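Local coordinates for periplasmic binding protein (Sulfurospirillum deleyianum, PDB 4PAG) that probably captures a solute in the periplasm for an ABC transporter, and is seen here with a free histidine in its pocket, at residues P262-N267 with K319-L324; I230-P235 with V258-K263; R277-H282 with A303-F308. All blocks are in the same frame, centred on the assembly; numbering follows the deposited sequence.

Interaction 1 (P262-N267 with K319-L324). With HIS (histidine), chain E.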
loop_
_atom_site.group_PDB
_atom_site.type_symbol
_atom_site.label_atom_id
_atom_site.label_comp_id
_atom_site.label_asym_id
_atom_site.label_seq_id
_atom_site.Cartn_x
_atom_site.Cartn_y
_atom_site.Cartn_z
ATOM N N PRO A 262 2.847 3.794 -10.335
ATOM C CA PRO A 262 2.946 5.159 -9.824
ATOM C C PRO A 262 3.283 5.245 -8.343
ATOM O O PRO A 262 2.915 4.362 -7.547
ATOM C CB PRO A 262 1.550 5.736 -10.069
ATOM C CG PRO A 262 0.984 4.907 -11.167
ATOM C CD PRO A 262 1.523 3.532 -10.916
ATOM N N LYS A 263 3.967 6.322 -7.983
ATOM C CA LYS A 263 4.571 6.459 -6.658
ATOM C C LYS A 263 4.288 7.774 -5.951
ATOM O O LYS A 263 4.776 7.977 -4.840
ATOM C CB LYS A 263 6.087 6.291 -6.782
ATOM C CG LYS A 263 6.488 4.915 -7.259
ATOM C CD LYS A 263 7.943 4.822 -7.624
ATOM C CE LYS A 263 8.265 3.407 -8.062
ATOM N NZ LYS A 263 7.706 3.105 -9.405
ATOM N N SER A 264 3.503 8.656 -6.574
ATOM C CA SER A 264 3.332 10.024 -6.094
ATOM C C SER A 264 1.963 10.254 -5.443
ATOM O O SER A 264 0.939 10.177 -6.122
ATOM C CB SER A 264 3.524 11.008 -7.249
ATOM O OG SER A 264 4.813 10.862 -7.824
ATOM N N PRO A 265 1.934 10.550 -4.129
ATOM C CA PRO A 265 3.035 10.661 -3.174
ATOM C C PRO A 265 3.358 9.353 -2.442
ATOM O O PRO A 265 4.412 9.245 -1.801
ATOM C CB PRO A 265 2.496 11.680 -2.179
ATOM C CG PRO A 265 1.044 11.339 -2.102
ATOM C CD PRO A 265 0.658 10.970 -3.511
ATOM N N PHE A 266 2.440 8.389 -2.508
ATOM C CA PHE A 266 2.628 7.079 -1.913
ATOM C C PHE A 266 2.493 6.042 -3.030
ATOM O O PHE A 266 1.707 6.221 -3.963
ATOM C CB PHE A 266 1.550 6.771 -0.869
ATOM C CG PHE A 266 1.441 7.757 0.262
ATOM C CD1 PHE A 266 2.547 8.451 0.759
ATOM C CD2 PHE A 266 0.210 7.931 0.894
ATOM C CE1 PHE A 266 2.409 9.327 1.834
ATOM C CE2 PHE A 266 0.073 8.797 1.970
ATOM C CZ PHE A 266 1.176 9.492 2.444
ATOM N N ASN A 267 3.227 4.945 -2.911
ATOM C CA ASN A 267 3.177 3.874 -3.912
ATOM C C ASN A 267 1.770 3.290 -4.041
ATOM O O ASN A 267 1.100 3.022 -3.032
ATOM C CB ASN A 267 4.164 2.787 -3.522
ATOM C CG ASN A 267 4.527 1.876 -4.678
ATOM O OD1 ASN A 267 3.727 1.022 -5.104
ATOM N ND2 ASN A 267 5.746 2.028 -5.179
ATOM N N LYS A 319 -0.862 12.784 -16.842
ATOM C CA LYS A 319 0.189 12.329 -17.736
ATOM C C LYS A 319 1.530 12.312 -17.010
ATOM O O LYS A 319 2.217 11.298 -17.000
ATOM C CB LYS A 319 0.271 13.240 -18.965
ATOM C CG LYS A 319 1.214 12.733 -20.045
ATOM C CD LYS A 319 1.409 13.767 -21.146
ATOM C CE LYS A 319 2.602 13.418 -22.024
ATOM N NZ LYS A 319 2.382 12.165 -22.800
ATOM N N THR A 320 1.877 13.439 -16.394
ATOM C CA THR A 320 3.169 13.629 -15.737
ATOM C C THR A 320 3.435 12.630 -14.619
ATOM O O THR A 320 4.477 11.990 -14.592
ATOM C CB THR A 320 3.277 15.050 -15.145
ATOM O OG1 THR A 320 3.202 16.009 -16.203
ATOM C CG2 THR A 320 4.591 15.241 -14.388
ATOM N N TYR A 321 2.503 12.516 -13.683
ATOM C CA TYR A 321 2.715 11.659 -12.523
ATOM C C TYR A 321 2.336 10.196 -12.730
ATOM O O TYR A 321 2.924 9.322 -12.091
ATOM C CB TYR A 321 1.975 12.231 -11.314
ATOM C CG TYR A 321 2.527 13.573 -10.903
ATOM C CD1 TYR A 321 3.767 13.666 -10.292
ATOM C CD2 TYR A 321 1.824 14.748 -11.141
ATOM C CE1 TYR A 321 4.291 14.890 -9.921
ATOM C CE2 TYR A 321 2.338 15.976 -10.774
ATOM C CZ TYR A 321 3.571 16.042 -10.163
ATOM O OH TYR A 321 4.097 17.255 -9.786
ATOM N N PHE A 322 1.370 9.926 -13.610
ATOM C CA PHE A 322 0.741 8.593 -13.680
ATOM C C PHE A 322 0.635 7.950 -15.070
ATOM O O PHE A 322 0.189 6.804 -15.176
ATOM C CB PHE A 322 -0.660 8.660 -13.063
ATOM C CG PHE A 322 -0.709 9.418 -11.764
ATOM C CD1 PHE A 322 0.089 9.038 -10.707
ATOM C CD2 PHE A 322 -1.546 10.507 -11.606
ATOM C CE1 PHE A 322 0.066 9.730 -9.508
ATOM C CE2 PHE A 322 -1.583 11.208 -10.406
ATOM C CZ PHE A 322 -0.775 10.814 -9.358
ATOM N N LYS A 323 1.043 8.668 -16.118
ATOM C CA LYS A 323 0.914 8.196 -17.500
ATOM C C LYS A 323 -0.531 7.813 -17.829
ATOM O O LYS A 323 -0.795 6.802 -18.481
ATOM C CB LYS A 323 1.866 7.023 -17.785
ATOM C CG LYS A 323 3.342 7.376 -17.715
ATOM C CD LYS A 323 4.203 6.120 -17.660
ATOM C CE LYS A 323 5.631 6.410 -17.213
ATOM N NZ LYS A 323 6.450 5.163 -17.158
ATOM N N LEU A 324 -1.462 8.639 -17.374
ATOM C CA LEU A 324 -2.873 8.439 -17.638
ATOM C C LEU A 324 -3.450 9.706 -18.257
ATOM O O LEU A 324 -4.613 9.733 -18.653
ATOM C CB LEU A 324 -3.606 8.096 -16.343
ATOM C CG LEU A 324 -3.193 6.794 -15.652
ATOM C CD1 LEU A 324 -3.891 6.674 -14.309
ATOM C CD2 LEU A 324 -3.494 5.578 -16.516
HETATM N N HIS E . 8.136 7.311 -13.527
HETATM C CA HIS E . 7.701 7.134 -12.114
HETATM C C HIS E . 8.827 6.549 -11.274
HETATM O O HIS E . 8.862 5.374 -10.884
HETATM C CB HIS E . 6.457 6.259 -12.032
HETATM C CG HIS E . 5.383 6.646 -13.001
HETATM N ND1 HIS E . 4.487 5.740 -13.526
HETATM C CD2 HIS E . 5.067 7.845 -13.544
HETATM C CE1 HIS E . 3.657 6.365 -14.342
HETATM N NE2 HIS E . 3.988 7.643 -14.371
HETATM O OXT HIS E . 9.757 7.282 -10.974
HETATM O O HOH W 1 4.270 8.641 -9.715
#

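Interaction 2 (I230-P235 with V258-K263). With HIS (histidine), chain E.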
loop_
_atom_site.group_PDB
_atom_site.type_symbol
_atom_site.label_atom_id
_atom_site.label_comp_id
_atom_site.label_asym_id
_atom_site.label_seq_id
_atom_site.Cartn_x
_atom_site.Cartn_y
_atom_site.Cartn_z
ATOM N N ILE A 230 3.352 -7.377 -17.488
ATOM C CA ILE A 230 4.398 -7.208 -16.494
ATOM C C ILE A 230 4.195 -5.884 -15.763
ATOM O O ILE A 230 4.091 -4.822 -16.377
ATOM C CB ILE A 230 5.810 -7.286 -17.102
ATOM C CG1 ILE A 230 6.065 -8.680 -17.692
ATOM C CG2 ILE A 230 6.848 -6.940 -16.035
ATOM C CD1 ILE A 230 7.296 -8.779 -18.571
ATOM N N ILE A 231 4.119 -5.964 -14.440
ATOM C CA ILE A 231 4.012 -4.788 -13.588
ATOM C C ILE A 231 5.370 -4.565 -12.937
ATOM O O ILE A 231 5.899 -5.465 -12.282
ATOM C CB ILE A 231 2.928 -4.986 -12.506
ATOM C CG1 ILE A 231 1.554 -5.257 -13.138
ATOM C CG2 ILE A 231 2.853 -3.778 -11.580
ATOM C CD1 ILE A 231 1.022 -4.155 -14.032
ATOM N N VAL A 232 5.911 -3.360 -13.110
ATOM C CA VAL A 232 7.287 -3.023 -12.758
ATOM C C VAL A 232 7.343 -1.968 -11.647
ATOM O O VAL A 232 6.663 -0.942 -11.712
ATOM C CB VAL A 232 8.024 -2.459 -13.995
ATOM C CG1 VAL A 232 9.425 -1.998 -13.627
ATOM C CG2 VAL A 232 8.053 -3.491 -15.128
ATOM N N GLN A 233 8.175 -2.208 -10.641
ATOM C CA GLN A 233 8.319 -1.263 -9.529
ATOM C C GLN A 233 9.426 -0.237 -9.830
ATOM O O GLN A 233 9.238 0.967 -9.658
ATOM C CB GLN A 233 8.597 -2.060 -8.245
ATOM C CG GLN A 233 8.053 -1.545 -6.919
ATOM C CD GLN A 233 6.747 -0.766 -6.979
ATOM O OE1 GLN A 233 6.755 0.408 -7.285
ATOM N NE2 GLN A 233 5.639 -1.396 -6.599
ATOM N N ASN A 234 10.569 -0.700 -10.317
ATOM C CA ASN A 234 11.749 0.164 -10.417
ATOM C C ASN A 234 11.886 0.831 -11.794
ATOM O O ASN A 234 11.888 0.155 -12.833
ATOM C CB ASN A 234 13.011 -0.620 -10.027
ATOM C CG ASN A 234 13.051 -0.966 -8.528
ATOM O OD1 ASN A 234 12.032 -0.902 -7.828
ATOM N ND2 ASN A 234 14.234 -1.319 -8.032
ATOM N N PRO A 235 11.992 2.168 -11.816
ATOM C CA PRO A 235 12.083 2.845 -13.110
ATOM C C PRO A 235 13.314 2.456 -13.933
ATOM O O PRO A 235 13.227 2.478 -15.157
ATOM C CB PRO A 235 12.116 4.335 -12.744
ATOM C CG PRO A 235 12.508 4.384 -11.312
ATOM C CD PRO A 235 11.999 3.120 -10.690
ATOM N N VAL A 258 3.759 -3.628 -20.359
ATOM C CA VAL A 258 4.691 -3.496 -19.251
ATOM C C VAL A 258 4.427 -2.117 -18.650
ATOM O O VAL A 258 4.483 -1.120 -19.367
ATOM C CB VAL A 258 6.152 -3.561 -19.743
ATOM C CG1 VAL A 258 7.128 -3.391 -18.586
ATOM C CG2 VAL A 258 6.425 -4.854 -20.512
ATOM N N TYR A 259 4.119 -2.051 -17.355
ATOM C CA TYR A 259 3.652 -0.798 -16.744
ATOM C C TYR A 259 4.361 -0.507 -15.436
ATOM O O TYR A 259 4.527 -1.397 -14.597
ATOM C CB TYR A 259 2.128 -0.839 -16.530
ATOM C CG TYR A 259 1.373 -1.205 -17.799
ATOM C CD1 TYR A 259 1.191 -0.276 -18.815
ATOM C CD2 TYR A 259 0.899 -2.498 -18.003
ATOM C CE1 TYR A 259 0.544 -0.619 -19.997
ATOM C CE2 TYR A 259 0.236 -2.846 -19.178
ATOM C CZ TYR A 259 0.057 -1.896 -20.166
ATOM O OH TYR A 259 -0.601 -2.224 -21.324
ATOM N N LEU A 260 4.777 0.748 -15.281
ATOM C CA LEU A 260 5.511 1.203 -14.109
ATOM C C LEU A 260 4.521 1.683 -13.045
ATOM O O LEU A 260 3.656 2.502 -13.314
ATOM C CB LEU A 260 6.466 2.335 -14.498
ATOM C CG LEU A 260 7.420 2.910 -13.456
ATOM C CD1 LEU A 260 8.406 1.868 -12.956
ATOM C CD2 LEU A 260 8.157 4.114 -14.041
ATOM N N VAL A 261 4.643 1.159 -11.837
ATOM C CA VAL A 261 3.722 1.520 -10.755
ATOM C C VAL A 261 3.925 2.985 -10.352
ATOM O O VAL A 261 5.046 3.382 -10.055
ATOM C CB VAL A 261 3.937 0.619 -9.516
ATOM C CG1 VAL A 261 3.029 1.030 -8.373
ATOM C CG2 VAL A 261 3.696 -0.842 -9.854
ATOM N N PRO A 262 2.847 3.794 -10.335
ATOM C CA PRO A 262 2.946 5.159 -9.824
ATOM C C PRO A 262 3.283 5.245 -8.343
ATOM O O PRO A 262 2.915 4.362 -7.547
ATOM C CB PRO A 262 1.550 5.736 -10.069
ATOM C CG PRO A 262 0.984 4.907 -11.167
ATOM C CD PRO A 262 1.523 3.532 -10.916
ATOM N N LYS A 263 3.967 6.322 -7.983
ATOM C CA LYS A 263 4.571 6.459 -6.658
ATOM C C LYS A 263 4.288 7.774 -5.951
ATOM O O LYS A 263 4.776 7.977 -4.840
ATOM C CB LYS A 263 6.087 6.291 -6.782
ATOM C CG LYS A 263 6.488 4.915 -7.259
ATOM C CD LYS A 263 7.943 4.822 -7.624
ATOM C CE LYS A 263 8.265 3.407 -8.062
ATOM N NZ LYS A 263 7.706 3.105 -9.405
HETATM N N HIS E . 8.136 7.311 -13.527
HETATM C CA HIS E . 7.701 7.134 -12.114
HETATM C C HIS E . 8.827 6.549 -11.274
HETATM O O HIS E . 8.862 5.374 -10.884
HETATM C CB HIS E . 6.457 6.259 -12.032
HETATM C CG HIS E . 5.383 6.646 -13.001
HETATM N ND1 HIS E . 4.487 5.740 -13.526
HETATM C CD2 HIS E . 5.067 7.845 -13.544
HETATM C CE1 HIS E . 3.657 6.365 -14.342
HETATM N NE2 HIS E . 3.988 7.643 -14.371
HETATM O OXT HIS E . 9.757 7.282 -10.974
#

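Interaction 3 (R277-H282 with A303-F308)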
loop_
_atom_site.group_PDB
_atom_site.type_symbol
_atom_site.label_atom_id
_atom_site.label_comp_id
_atom_site.label_asym_id
_atom_site.label_seq_id
_atom_site.Cartn_x
_atom_site.Cartn_y
_atom_site.Cartn_z
ATOM N N ARG A 277 -4.023 1.024 -2.372
ATOM C CA ARG A 277 -4.492 -0.131 -3.154
ATOM C C ARG A 277 -5.960 -0.051 -3.566
ATOM O O ARG A 277 -6.364 -0.665 -4.562
ATOM C CB ARG A 277 -4.239 -1.425 -2.393
ATOM C CG ARG A 277 -2.768 -1.774 -2.315
ATOM C CD ARG A 277 -2.456 -2.819 -1.254
ATOM N NE ARG A 277 -1.102 -3.301 -1.469
ATOM C CZ ARG A 277 -0.548 -4.363 -0.900
ATOM N NH1 ARG A 277 -1.212 -5.099 -0.007
ATOM N NH2 ARG A 277 0.703 -4.687 -1.230
ATOM N N ILE A 278 -6.750 0.704 -2.804
ATOM C CA ILE A 278 -8.119 1.028 -3.193
ATOM C C ILE A 278 -8.164 1.539 -4.644
ATOM O O ILE A 278 -9.039 1.152 -5.418
ATOM C CB ILE A 278 -8.711 2.071 -2.227
ATOM C CG1 ILE A 278 -8.949 1.416 -0.864
ATOM C CG2 ILE A 278 -10.010 2.653 -2.765
ATOM C CD1 ILE A 278 -8.957 2.401 0.290
ATOM N N LEU A 279 -7.205 2.392 -4.995
ATOM C CA LEU A 279 -7.062 2.900 -6.357
ATOM C C LEU A 279 -6.121 2.023 -7.179
ATOM O O LEU A 279 -6.394 1.730 -8.348
ATOM C CB LEU A 279 -6.528 4.329 -6.326
ATOM C CG LEU A 279 -6.224 4.988 -7.669
ATOM C CD1 LEU A 279 -7.501 5.202 -8.452
ATOM C CD2 LEU A 279 -5.503 6.309 -7.447
ATOM N N GLY A 280 -5.008 1.620 -6.574
ATOM C CA GLY A 280 -3.989 0.846 -7.273
ATOM C C GLY A 280 -4.484 -0.451 -7.873
ATOM O O GLY A 280 -4.050 -0.839 -8.954
ATOM N N ALA A 281 -5.386 -1.141 -7.175
ATOM C CA ALA A 281 -5.946 -2.390 -7.705
ATOM C C ALA A 281 -6.823 -2.126 -8.931
ATOM O O ALA A 281 -6.859 -2.939 -9.857
ATOM C CB ALA A 281 -6.720 -3.128 -6.634
ATOM N N HIS A 282 -7.509 -0.988 -8.953
ATOM C CA HIS A 282 -8.247 -0.578 -10.155
ATOM C C HIS A 282 -7.303 -0.288 -11.316
ATOM O O HIS A 282 -7.543 -0.722 -12.454
ATOM C CB HIS A 282 -9.138 0.634 -9.887
ATOM C CG HIS A 282 -10.480 0.275 -9.343
ATOM N ND1 HIS A 282 -11.528 -0.108 -10.150
ATOM C CD2 HIS A 282 -10.941 0.217 -8.072
ATOM C CE1 HIS A 282 -12.581 -0.378 -9.400
ATOM N NE2 HIS A 282 -12.249 -0.189 -8.136
ATOM N N ALA A 303 -11.038 11.464 -8.615
ATOM C CA ALA A 303 -11.927 11.426 -7.447
ATOM C C ALA A 303 -11.186 10.980 -6.188
ATOM O O ALA A 303 -11.372 11.542 -5.115
ATOM C CB ALA A 303 -13.113 10.507 -7.701
ATOM N N PHE A 304 -10.339 9.972 -6.330
ATOM C CA PHE A 304 -9.578 9.451 -5.201
ATOM C C PHE A 304 -8.623 10.517 -4.636
ATOM O O PHE A 304 -8.575 10.745 -3.418
ATOM C CB PHE A 304 -8.833 8.185 -5.619
ATOM C CG PHE A 304 -8.107 7.509 -4.498
ATOM C CD1 PHE A 304 -6.806 7.863 -4.200
ATOM C CD2 PHE A 304 -8.723 6.520 -3.742
ATOM C CE1 PHE A 304 -6.126 7.251 -3.172
ATOM C CE2 PHE A 304 -8.045 5.898 -2.710
ATOM C CZ PHE A 304 -6.743 6.268 -2.428
ATOM N N TYR A 305 -7.893 11.191 -5.515
ATOM C CA TYR A 305 -6.935 12.202 -5.075
ATOM C C TYR A 305 -7.630 13.415 -4.456
ATOM O O TYR A 305 -7.116 14.009 -3.493
ATOM C CB TYR A 305 -5.966 12.601 -6.205
ATOM C CG TYR A 305 -4.727 11.718 -6.221
ATOM C CD1 TYR A 305 -4.819 10.368 -6.557
ATOM C CD2 TYR A 305 -3.483 12.220 -5.868
ATOM C CE1 TYR A 305 -3.702 9.552 -6.548
ATOM C CE2 TYR A 305 -2.354 11.408 -5.859
ATOM C CZ TYR A 305 -2.468 10.070 -6.191
ATOM O OH TYR A 305 -1.355 9.242 -6.190
ATOM N N GLN A 306 -8.814 13.747 -4.966
ATOM C CA GLN A 306 -9.567 14.883 -4.441
ATOM C C GLN A 306 -9.957 14.653 -2.994
ATOM O O GLN A 306 -9.736 15.517 -2.148
ATOM C CB GLN A 306 -10.816 15.163 -5.281
ATOM C CG GLN A 306 -11.451 16.523 -5.004
ATOM C CD GLN A 306 -12.400 16.551 -3.815
ATOM O OE1 GLN A 306 -12.990 15.533 -3.431
ATOM N NE2 GLN A 306 -12.574 17.741 -3.240
ATOM N N LEU A 307 -10.508 13.483 -2.711
ATOM C CA LEU A 307 -11.018 13.166 -1.377
ATOM C C LEU A 307 -9.887 12.817 -0.416
ATOM O O LEU A 307 -9.805 13.377 0.690
ATOM C CB LEU A 307 -12.031 12.019 -1.447
ATOM C CG LEU A 307 -12.592 11.531 -0.105
ATOM C CD1 LEU A 307 -13.363 12.645 0.595
ATOM C CD2 LEU A 307 -13.472 10.309 -0.289
ATOM N N PHE A 308 -9.006 11.907 -0.830
ATOM C CA PHE A 308 -7.941 11.423 0.066
ATOM C C PHE A 308 -6.847 12.452 0.328
ATOM O O PHE A 308 -6.370 12.557 1.454
ATOM C CB PHE A 308 -7.343 10.091 -0.429
ATOM C CG PHE A 308 -8.193 8.901 -0.098
ATOM C CD1 PHE A 308 -9.339 8.638 -0.818
ATOM C CD2 PHE A 308 -7.877 8.074 0.977
ATOM C CE1 PHE A 308 -10.150 7.560 -0.502
ATOM C CE2 PHE A 308 -8.676 6.992 1.293
ATOM C CZ PHE A 308 -9.820 6.734 0.555
#

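Interaction 1 (P262-N267 with K319-L324)
P262 and F322 meet through carbon alone: P262 CB lies 3.7 Å from F322 CD1, near the plane of the ring, so the proline reaches the edge rather than a face. Further round that edge, also in plane, S264 O sits 3.5 Å from F322 CE1. No direct hydrogen bond joins the two segments. One water does the work, accepting from K263 N at 2.9 Å and donating to Y321 O at 2.8 Å. Its other hydrogen goes to S264 OG at 3.0 Å, a hydroxyl that chi1 of -59° swings beside its own backbone N and that N56 OD1 also holds.

Both segments reach the bound histidine. The K263 chain runs extended and then bends at chi4 (73°), which brings NZ to a 2.9 Å hydrogen bond with O of the ligand carboxylate. K323, the first residue to leave helical phi/psi, with positive phi, lays its extended chain across one face of the imidazole, CD being 3.4 Å from the ligand CE1. With a leucine in place of K263, the ligand carboxylate would probably be left without this positively charged mate. Behind this shell, P265, preceded by a cis peptide, packs on F60 and on Y305 and F309 of helix 297-309. This loop and the chain-terminal helix form one part of the histidine pocket, completed by N55, P235, L260 and V261, in an FeB12-family periplasmic binding protein.

Interaction 2 (I230-P235 with V258-K263)
I230-V232 and V258-L260 pair as parallel strands at one side of a four-stranded parallel sheet, successive strands linked through helices 235-243 and 251-254 in a beta-alpha-beta connection. Their short axes differ by 21°. The hydrogen bonds alternate as parallel pairing requires: Y259 N to I230 O at 2.9 Å, V232 N to Y259 O at 2.8 Å, and V261 N to V232 O at 2.9 Å.

On the face carrying V232, V258 and L260, V232 CG2 meets V258 CG1 at 3.6 Å, and F237 and V241 of helix 235-243 pack against it. On the I231 side, the I231 and V261 side chains cross at about a right angle, I231 CG2 3.5 Å from V261 CG2.

Beyond the strand ends, K263 NZ grips two backbone oxygens, each from within its carbonyl plane: Q233 O at 2.6 Å and V261 O at 2.8 Å. The ammonium group thereby ties the two loops together. L260 O takes a weak bond from the ligand ND1 at 3.3 Å, while L260 CD2 packs against the ligand CB and its amino N. Loops at the carboxyl ends of parallel strands forming the pocket are typical of Rossmann-like alpha/beta lobes.

Interaction 3 (R277-H282 with A303-F308)
L279 lays its CB over the face of the F304 ring, 3.9 Å from the ring centroid and only 8° off the normal, which is a well-centred CH-pi contact. It sits at the heart of an antiparallel helix pair, 277-288 against 297-309, whose short segments run at 174° to each other. The axes stand 11.0 Å apart at their closest, and it is large side chains, not backbones, that bridge the gap.

F304 is the principal filler. With its CG anti to the backbone nitrogen (chi1 -175°), the ring points across the interface and is held between two layers: L279 over one face and F308 of its own helix against the other, F308 CD1 lying 3.5 Å above the plane of the F304 ring, toward its rim. The I278 and F304 side chains cross at about a right angle, with CG2 of I278 3.8 Å from F304 CE2. The other branch of I278 runs on toward F308, where CD1 and F308 CZ come within a looser 4.4 Å.

No hydrogen bond crosses this apolar interface. Outside it, I278 also packs on A151 and Y154 of the long helix 141-163, so the pair is fastened to a third helix. Y305 reaches alongside L279, and its OH is hydrogen-bonded with S264 O and W268 NE1, which probably fixes the ring near the loop after strand 258-260. Held there, Y305 presents its edge to the leucine: L279 CD2 lies near the ring plane, 3.8 Å from Y305 CE1.

In the fold
All three contacts are buried, but their chemistry follows their place. Interaction 2 is backbone pairing within a parallel sheet, interaction 3 is apolar helix packing, and interaction 1 joins a loop to the last helix through water and ring edges. Interactions 1 and 2 share P262 and K263 and both touch the histidine; N267 ND2 also bonds Q233 OE1 at 2.8 Å. Interaction 3 takes no direct part in the ligand site, yet Y305 links it to interaction 1, its OH also lying 3.6 Å from F322 CZ. Interactions 2 and 3 do not touch, their centres about 17 Å apart, although strand 258-260 leads on to helix 277-288.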